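Local coordinates for putative calcium binding protein (Streptomyces coelicolor, PDB 3AKB), which binds calcium ions through EF-hand loops and probably takes part in calcium-mediated regulation in this bacterium, at residues I21-F26 with A55-L60; A35-A40 with A121-A126; Q47-G52 with H101-V106. The protein carries 2 engineered substitutions. One frame throughout, in Å; residues are numbered along the deposited sequence.

Contact 1. Residues I21-F26 with A55-L60; sequences IDRSDF and ALWQGL. With CA (calcium ion), chain H; CA (calcium ion), chain E.
The indole of Trp-57 lies with one face against the backbone and side chain of Arg-23, while its CE3 edge meets Phe-26. Arg-23 N sits over the centre of the indole, 3.6 Å above its plane. Beside it, Arg-23 CB makes a CH-pi contact 3.8 Å from the centroid of the five-membered ring of Trp-57, only 10° off the normal. With CG anti to the backbone N (chi1 -170°), Arg-23 runs its CG past Trp-57 CD1 before the chain bends at chi3 and carries the guanidinium outward. Phe-26 is wrapped differently: Trp-57 CB stands over one face, 4.1 Å from the ring centroid, and Leu-60 CD2 lies at the edge, 4.1 Å from Phe-26 CZ. Leu-56 CG comes in obliquely, 3.6 Å from Phe-26 CE1. Shrinking Trp-57 to an alanine would probably leave the start of the 23-26 helical turn without its aromatic floor and the CE2 edge of Phe-26 poorly packed. Behind this apolar layer, Asp-22 and Asp-25 each bind a calcium ion, Asp-25 through both carboxylate oxygens, and Asp-22 N donates to Asp-25 OD2 at 2.9 Å. The contact thus packs the exiting helix of the first EF-hand on helix 44-64. Ile-21 pairs through its backbone with Ile-72 of strand 72-73, Leu-56 and Leu-60 reach helix 89-107, and helix 2-13 adds Phe-10 and Phe-13 beside Ile-21.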
loop_
_atom_site.group_PDB
_atom_site.type_symbol
_atom_site.label_atom_id
_atom_site.label_comp_id
_atom_site.label_asym_id
_atom_site.label_seq_id
_atom_site.Cartn_x
_atom_site.Cartn_y
_atom_site.Cartn_z
ATOM N N ILE A 21 -7.330 2.627 -11.798
ATOM C CA ILE A 21 -6.021 2.753 -11.151
ATOM C C ILE A 21 -4.995 3.165 -12.210
ATOM O O ILE A 21 -4.889 2.495 -13.255
ATOM C CB ILE A 21 -5.610 1.432 -10.486
ATOM C CG1 ILE A 21 -6.705 0.991 -9.493
ATOM C CG2 ILE A 21 -4.267 1.600 -9.767
ATOM C CD1 ILE A 21 -6.710 -0.485 -9.168
ATOM N N ASP A 22 -4.284 4.265 -11.929
ATOM C CA ASP A 22 -3.207 4.846 -12.759
ATOM C C ASP A 22 -1.909 4.876 -11.964
ATOM O O ASP A 22 -1.913 4.813 -10.733
ATOM C CB ASP A 22 -3.447 6.359 -13.013
ATOM C CG ASP A 22 -4.520 6.653 -14.003
ATOM O OD1 ASP A 22 -4.674 5.968 -15.046
ATOM O OD2 ASP A 22 -5.225 7.639 -13.710
ATOM N N ARG A 23 -0.796 5.084 -12.672
ATOM C CA ARG A 23 0.462 5.329 -11.976
ATOM C C ARG A 23 0.284 6.515 -11.030
ATOM O O ARG A 23 0.851 6.523 -9.957
ATOM C CB ARG A 23 1.615 5.584 -12.941
ATOM C CG ARG A 23 2.966 5.596 -12.244
ATOM C CD ARG A 23 4.063 5.948 -13.206
ATOM N NE ARG A 23 4.076 7.379 -13.459
ATOM C CZ ARG A 23 5.077 8.018 -14.047
ATOM N NH1 ARG A 23 6.148 7.340 -14.478
ATOM N NH2 ARG A 23 4.976 9.324 -14.223
ATOM N N SER A 24 -0.515 7.499 -11.434
ATOM C CA SER A 24 -0.689 8.720 -10.637
ATOM C C SER A 24 -1.371 8.451 -9.293
ATOM O O SER A 24 -1.166 9.190 -8.324
ATOM C CB SER A 24 -1.426 9.809 -11.392
ATOM O OG SER A 24 -2.706 9.367 -11.750
ATOM N N ASP A 25 -2.162 7.388 -9.194
ATOM C CA ASP A 25 -2.745 7.033 -7.887
ATOM C C ASP A 25 -1.634 6.708 -6.906
ATOM O O ASP A 25 -1.674 7.118 -5.728
ATOM C CB ASP A 25 -3.655 5.808 -8.019
ATOM C CG ASP A 25 -5.049 6.122 -8.588
ATOM O OD1 ASP A 25 -5.777 6.998 -8.046
ATOM O OD2 ASP A 25 -5.423 5.461 -9.595
ATOM N N PHE A 26 -0.639 5.970 -7.403
ATOM C CA PHE A 26 0.519 5.530 -6.597
ATOM C C PHE A 26 1.471 6.680 -6.281
ATOM O O PHE A 26 1.908 6.815 -5.135
ATOM C CB PHE A 26 1.246 4.396 -7.316
ATOM C CG PHE A 26 0.520 3.081 -7.255
ATOM C CD1 PHE A 26 0.847 2.143 -6.268
ATOM C CD2 PHE A 26 -0.467 2.757 -8.197
ATOM C CE1 PHE A 26 0.191 0.924 -6.199
ATOM C CE2 PHE A 26 -1.124 1.535 -8.111
ATOM C CZ PHE A 26 -0.793 0.629 -7.106
ATOM N N ALA A 55 7.361 0.883 -8.798
ATOM C CA ALA A 55 7.548 -0.555 -8.961
ATOM C C ALA A 55 6.278 -1.328 -8.581
ATOM O O ALA A 55 5.945 -2.325 -9.221
ATOM C CB ALA A 55 8.733 -1.014 -8.128
ATOM N N LEU A 56 5.577 -0.857 -7.557
ATOM C CA LEU A 56 4.335 -1.524 -7.150
ATOM C C LEU A 56 3.278 -1.342 -8.233
ATOM O O LEU A 56 2.555 -2.280 -8.540
ATOM C CB LEU A 56 3.848 -1.014 -5.795
ATOM C CG LEU A 56 2.574 -1.623 -5.192
ATOM C CD1 LEU A 56 2.571 -3.144 -5.293
ATOM C CD2 LEU A 56 2.478 -1.185 -3.743
ATOM N N TRP A 57 3.166 -0.129 -8.775
ATOM C CA TRP A 57 2.300 0.102 -9.903
ATOM C C TRP A 57 2.591 -0.889 -11.032
ATOM O O TRP A 57 1.660 -1.495 -11.559
ATOM C CB TRP A 57 2.462 1.552 -10.399
ATOM C CG TRP A 57 2.063 1.696 -11.836
ATOM C CD1 TRP A 57 2.896 1.958 -12.896
ATOM C CD2 TRP A 57 0.737 1.556 -12.384
ATOM N NE1 TRP A 57 2.168 2.017 -14.069
ATOM C CE2 TRP A 57 0.847 1.761 -13.785
ATOM C CE3 TRP A 57 -0.530 1.285 -11.831
ATOM C CZ2 TRP A 57 -0.269 1.716 -14.639
ATOM C CZ3 TRP A 57 -1.635 1.220 -12.694
ATOM C CH2 TRP A 57 -1.497 1.440 -14.078
ATOM N N GLN A 58 3.862 -1.038 -11.411
ATOM C CA GLN A 58 4.198 -1.969 -12.503
ATOM C C GLN A 58 3.814 -3.392 -12.141
ATOM O O GLN A 58 3.368 -4.147 -13.004
ATOM C CB GLN A 58 5.673 -1.917 -12.882
ATOM C CG GLN A 58 6.116 -0.568 -13.444
ATOM C CD GLN A 58 5.407 -0.108 -14.736
ATOM O OE1 GLN A 58 5.574 1.045 -15.166
ATOM N NE2 GLN A 58 4.607 -0.982 -15.342
ATOM N N GLY A 59 3.954 -3.746 -10.870
ATOM C CA GLY A 59 3.570 -5.094 -10.430
ATOM C C GLY A 59 2.077 -5.300 -10.585
ATOM O O GLY A 59 1.624 -6.355 -11.033
ATOM N N LEU A 60 1.293 -4.295 -10.205
ATOM C CA LEU A 60 -0.153 -4.449 -10.317
ATOM C C LEU A 60 -0.610 -4.415 -11.768
ATOM O O LEU A 60 -1.456 -5.229 -12.179
ATOM C CB LEU A 60 -0.890 -3.390 -9.481
ATOM C CG LEU A 60 -2.406 -3.554 -9.391
ATOM C CD1 LEU A 60 -2.810 -4.901 -8.779
ATOM C CD2 LEU A 60 -3.043 -2.403 -8.642
HETATM CA CA CA H . -6.553 8.143 -15.314
HETATM CA CA CA E . -7.577 6.559 -9.878
HETATM O O HOH W 1 -6.419 8.005 -11.339
#

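Contact 2. Residues A35-A40 with A121-A126; sequences AEFGVA and ARALTA. With CA (calcium ion), chain J.
Arg-122 holds Glu-36 with two nitrogens while its guanidinium lies flat on the ring of Phe-37. The stack has centres 4.2 Å apart and planes at 27°, and Phe-37 CE1 stands over the middle of the guanidinium, 3.6 Å from Arg-122 CZ. Glu-36, in contrast, meets the guanidinium at its edge. Arg-122 NE donates to Glu-36 OE2 at 2.9 Å in a nearly straight salt bridge (162°), reaching the oxygen on its anti side, with the carboxylate turned steeply against the guanidinium plane. Arg-122 NH2 donates a hydrogen bond to the backbone Glu-36 O at 2.9 Å, more bent and from above the carbonyl plane. The bend at chi3 of Arg-122 (62°) lets one flat group serve ring, carboxylate and carbonyl together, and these grips should fix its rotation. Its third nitrogen, NH1, forms a salt bridge with Asp-119. The other carboxylate oxygen, Glu-36 OE1, accepts from a water at 2.8 Å; that water also binds a calcium ion held by Thr-125 OG1. Below the charged pair, Glu-36 CB and Ala-126 CB approach to 4.3 Å. Just past the last helical turn, Gly-38 with positive phi makes a Schellman motif. A salt bridge and a guanidinium-phenyl stack thus bridge two partly exposed helix surfaces, those of the exiting helices that follow the first and third EF-hand loops.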
loop_
_atom_site.group_PDB
_atom_site.type_symbol
_atom_site.label_atom_id
_atom_site.label_comp_id
_atom_site.label_asym_id
_atom_site.label_seq_id
_atom_site.Cartn_x
_atom_site.Cartn_y
_atom_site.Cartn_z
ATOM N N ALA A 35 4.418 14.227 2.504
ATOM C CA ALA A 35 3.901 15.452 3.093
ATOM C C ALA A 35 3.540 15.269 4.570
ATOM O O ALA A 35 3.861 16.144 5.409
ATOM C CB ALA A 35 2.717 15.952 2.296
ATOM N N GLU A 36 2.938 14.120 4.904
ATOM C CA GLU A 36 2.550 13.825 6.285
ATOM C C GLU A 36 3.764 13.836 7.228
ATOM O O GLU A 36 3.670 14.327 8.374
ATOM C CB GLU A 36 1.821 12.466 6.339
ATOM C CG GLU A 36 1.530 11.912 7.741
ATOM C CD GLU A 36 0.578 12.775 8.520
ATOM O OE1 GLU A 36 -0.402 13.262 7.917
ATOM O OE2 GLU A 36 0.807 12.996 9.727
ATOM N N PHE A 37 4.874 13.273 6.761
ATOM C CA PHE A 37 6.101 13.158 7.560
ATOM C C PHE A 37 7.123 14.283 7.323
ATOM O O PHE A 37 8.180 14.301 7.947
ATOM C CB PHE A 37 6.712 11.783 7.346
ATOM C CG PHE A 37 5.937 10.709 8.027
ATOM C CD1 PHE A 37 6.133 10.461 9.387
ATOM C CD2 PHE A 37 4.943 10.012 7.340
ATOM C CE1 PHE A 37 5.364 9.485 10.022
ATOM C CE2 PHE A 37 4.157 9.050 7.981
ATOM C CZ PHE A 37 4.371 8.779 9.309
ATOM N N GLY A 38 6.811 15.211 6.428
ATOM C CA GLY A 38 7.746 16.316 6.161
ATOM C C GLY A 38 9.062 15.884 5.556
ATOM O O GLY A 38 10.122 16.527 5.786
ATOM N N VAL A 39 8.999 14.824 4.761
ATOM C CA VAL A 39 10.168 14.283 4.067
ATOM C C VAL A 39 10.155 14.798 2.630
ATOM O O VAL A 39 9.148 14.676 1.935
ATOM C CB VAL A 39 10.196 12.740 4.110
ATOM C CG1 VAL A 39 11.331 12.181 3.255
ATOM C CG2 VAL A 39 10.291 12.269 5.545
ATOM N N ALA A 40 11.255 15.417 2.212
ATOM C CA ALA A 40 11.317 16.043 0.883
ATOM C C ALA A 40 11.313 15.037 -0.253
ATOM O O ALA A 40 11.968 13.995 -0.188
ATOM C CB ALA A 40 12.552 16.947 0.768
ATOM N N ALA A 121 -0.220 4.487 12.016
ATOM C CA ALA A 121 -1.552 5.040 11.797
ATOM C C ALA A 121 -1.533 6.269 10.877
ATOM O O ALA A 121 -2.388 6.406 9.980
ATOM C CB ALA A 121 -2.236 5.346 13.143
ATOM N N ARG A 122 -0.542 7.148 11.075
ATOM C CA ARG A 122 -0.373 8.340 10.221
ATOM C C ARG A 122 -0.149 7.949 8.777
ATOM O O ARG A 122 -0.699 8.565 7.865
ATOM C CB ARG A 122 0.813 9.165 10.698
ATOM C CG ARG A 122 0.533 9.890 11.985
ATOM C CD ARG A 122 1.825 10.543 12.529
ATOM N NE ARG A 122 2.396 11.558 11.640
ATOM C CZ ARG A 122 3.611 12.077 11.793
ATOM N NH1 ARG A 122 4.390 11.652 12.776
ATOM N NH2 ARG A 122 4.051 13.010 10.965
ATOM N N ALA A 123 0.681 6.928 8.573
ATOM C CA ALA A 123 0.899 6.436 7.212
ATOM C C ALA A 123 -0.402 5.977 6.569
ATOM O O ALA A 123 -0.709 6.346 5.433
ATOM C CB ALA A 123 1.944 5.294 7.179
ATOM N N LEU A 124 -1.170 5.176 7.307
ATOM C CA LEU A 124 -2.446 4.686 6.803
ATOM C C LEU A 124 -3.408 5.824 6.459
ATOM O O LEU A 124 -4.106 5.730 5.441
ATOM C CB LEU A 124 -3.062 3.728 7.816
ATOM C CG LEU A 124 -2.228 2.447 7.971
ATOM C CD1 LEU A 124 -2.913 1.544 8.994
ATOM C CD2 LEU A 124 -1.987 1.716 6.651
ATOM N N THR A 125 -3.442 6.884 7.272
ATOM C CA THR A 125 -4.312 8.021 6.939
ATOM C C THR A 125 -3.834 8.737 5.676
ATOM O O THR A 125 -4.644 9.204 4.868
ATOM C CB THR A 125 -4.521 9.019 8.077
ATOM O OG1 THR A 125 -3.289 9.683 8.392
ATOM C CG2 THR A 125 -5.094 8.321 9.289
ATOM N N ALA A 126 -2.518 8.812 5.492
ATOM C CA ALA A 126 -1.998 9.394 4.244
ATOM C C ALA A 126 -2.484 8.605 3.031
ATOM O O ALA A 126 -2.698 9.183 1.958
ATOM C CB ALA A 126 -0.489 9.493 4.251
HETATM CA CA CA J . -3.264 11.030 10.679
HETATM O O HOH W 2 -2.374 13.556 9.855
#

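Contact 3. Residues Q47-G52 with H101-V106; sequences QALYGG and HAALGV. With CA (calcium ion), chain D.
Helices 47-52 and 101-106 run nearly antiparallel, at 151° between their directions, with axes approaching to 8.5 Å and the backbones closest where Leu-49 CA and Ala-102 CA lie 5.0 Å apart. The small Ala-102 side chain probably permits so close an approach. The methyl of Ala-102 points at the opposing helix and settles on its backbone, CB standing 3.6 Å from Ala-48 O and 3.7 Å from Leu-49 CA. Towards one flank, Ala-48 CB and Ala-102 CB face each other at 4.1 Å. Leu-49 supplies the long reach of the contact. Its CG is anti to the backbone N (chi1 -167°), which extends the branch towards helix 101-106, and its two methyls then part company. CD1 presses on the backbone at Ala-103, 3.5 Å from Ala-103 N, and also meets the Ala-103 methyl, whereas CD2 turns to Val-106 and lies 4.3 Å from Val-106 CG2. The same leucine touches Leu-34 of helix 23-37, and Val-106 touches Val-39, so that this patch continues into the apolar packing around it. A CB at Gly-52, one turn on from Ala-48, would point toward the other helix, close to the Ala-102 methyl. Between the two segments the contact is made by apolar side chains and backbone alone, which implies that within them shape fit and apolar burial probably do the work, while Arg-45, just before the first segment, adds a directional bond to Gly-105 O.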
loop_
_atom_site.group_PDB
_atom_site.type_symbol
_atom_site.label_atom_id
_atom_site.label_comp_id
_atom_site.label_asym_id
_atom_site.label_seq_id
_atom_site.Cartn_x
_atom_site.Cartn_y
_atom_site.Cartn_z
ATOM N N GLN A 47 13.039 9.895 -2.819
ATOM C CA GLN A 47 13.298 9.207 -4.087
ATOM C C GLN A 47 13.050 7.710 -3.972
ATOM O O GLN A 47 12.493 7.098 -4.904
ATOM C CB GLN A 47 14.709 9.518 -4.610
ATOM C CG GLN A 47 14.872 10.957 -5.040
ATOM C CD GLN A 47 13.926 11.300 -6.155
ATOM O OE1 GLN A 47 12.945 12.026 -5.966
ATOM N NE2 GLN A 47 14.159 10.712 -7.323
ATOM N N ALA A 48 13.411 7.114 -2.822
ATOM C CA ALA A 48 13.199 5.686 -2.646
ATOM C C ALA A 48 11.705 5.380 -2.560
ATOM O O ALA A 48 11.285 4.338 -3.033
ATOM C CB ALA A 48 13.935 5.160 -1.414
ATOM N N LEU A 49 10.912 6.270 -1.956
ATOM C CA LEU A 49 9.472 6.037 -1.878
ATOM C C LEU A 49 8.796 6.113 -3.248
ATOM O O LEU A 49 8.004 5.249 -3.595
ATOM C CB LEU A 49 8.781 6.965 -0.880
ATOM C CG LEU A 49 7.343 6.539 -0.558
ATOM C CD1 LEU A 49 7.360 5.284 0.303
ATOM C CD2 LEU A 49 6.625 7.669 0.136
ATOM N N TYR A 50 9.129 7.130 -4.034
ATOM C CA TYR A 50 8.582 7.202 -5.402
ATOM C C TYR A 50 9.017 6.010 -6.224
ATOM O O TYR A 50 8.207 5.442 -6.949
ATOM C CB TYR A 50 8.997 8.511 -6.073
ATOM C CG TYR A 50 8.133 9.681 -5.700
ATOM C CD1 TYR A 50 6.820 9.743 -6.151
ATOM C CD2 TYR A 50 8.621 10.729 -4.904
ATOM C CE1 TYR A 50 5.992 10.819 -5.825
ATOM C CE2 TYR A 50 7.815 11.823 -4.577
ATOM C CZ TYR A 50 6.487 11.868 -5.051
ATOM O OH TYR A 50 5.654 12.921 -4.752
ATOM N N GLY A 51 10.282 5.617 -6.135
ATOM C CA GLY A 51 10.747 4.446 -6.869
ATOM C C GLY A 51 9.984 3.187 -6.488
ATOM O O GLY A 51 9.586 2.386 -7.352
ATOM N N GLY A 52 9.772 2.995 -5.189
ATOM C CA GLY A 52 9.036 1.807 -4.751
ATOM C C GLY A 52 7.584 1.832 -5.178
ATOM O O GLY A 52 7.024 0.810 -5.555
ATOM N N HIS A 101 9.370 -1.069 2.314
ATOM C CA HIS A 101 10.638 -0.753 2.966
ATOM C C HIS A 101 10.887 0.750 3.008
ATOM O O HIS A 101 11.288 1.321 4.037
ATOM C CB HIS A 101 11.771 -1.446 2.224
ATOM C CG HIS A 101 13.095 -1.356 2.918
ATOM N ND1 HIS A 101 14.066 -0.416 2.625
ATOM C CD2 HIS A 101 13.602 -2.114 3.917
ATOM C CE1 HIS A 101 15.104 -0.605 3.423
ATOM N NE2 HIS A 101 14.852 -1.634 4.206
ATOM N N ALA A 102 10.643 1.397 1.868
ATOM C CA ALA A 102 10.811 2.852 1.771
ATOM C C ALA A 102 9.840 3.626 2.664
ATOM O O ALA A 102 10.200 4.666 3.239
ATOM C CB ALA A 102 10.682 3.295 0.311
ATOM N N ALA A 103 8.622 3.097 2.796
ATOM C CA ALA A 103 7.597 3.700 3.625
ATOM C C ALA A 103 8.014 3.615 5.083
ATOM O O ALA A 103 7.865 4.579 5.836
ATOM C CB ALA A 103 6.248 2.990 3.396
ATOM N N LEU A 104 8.566 2.478 5.498
ATOM C CA LEU A 104 9.082 2.399 6.868
ATOM C C LEU A 104 10.166 3.443 7.125
ATOM O O LEU A 104 10.240 4.032 8.205
ATOM C CB LEU A 104 9.634 0.998 7.177
ATOM C CG LEU A 104 8.505 -0.028 7.344
ATOM C CD1 LEU A 104 9.016 -1.431 7.269
ATOM C CD2 LEU A 104 7.754 0.120 8.688
ATOM N N GLY A 105 11.027 3.664 6.136
ATOM C CA GLY A 105 12.096 4.669 6.294
ATOM C C GLY A 105 11.517 6.057 6.482
ATOM O O GLY A 105 12.006 6.848 7.302
ATOM N N VAL A 106 10.483 6.368 5.708
ATOM C CA VAL A 106 9.826 7.666 5.835
ATOM C C VAL A 106 9.174 7.880 7.195
ATOM O O VAL A 106 9.222 9.001 7.749
ATOM C CB VAL A 106 8.794 7.869 4.689
ATOM C CG1 VAL A 106 7.941 9.095 4.900
ATOM C CG2 VAL A 106 9.518 7.979 3.369
HETATM CA CA CA D . 13.373 10.885 -9.203
#

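Overall arrangement
Contact 1 joins two helices of the first half of the chain, whereas contacts 2 and 3 reach from that half to helices 117-126 and 89-107. Contact 1 and contact 2 lie about 19 Å apart, centre to centre, towards the two ends of helix 23-37; contact 1 and contact 3 share helix 44-64, with centres about 14 Å apart. Contacts 2 and 3, about 12 Å apart, touch directly where Phe-37 packs on Val-106. Along the chain, contact 3 is nested inside the loop closed by contact 2, while contact 1 crosses both. Helix 23-37, leaving the first calcium loop, is thereby joined to helix 117-126, and helix 44-64, entering the second, to helix 89-107, so calcium sites far apart in sequence belong to one compact helical body.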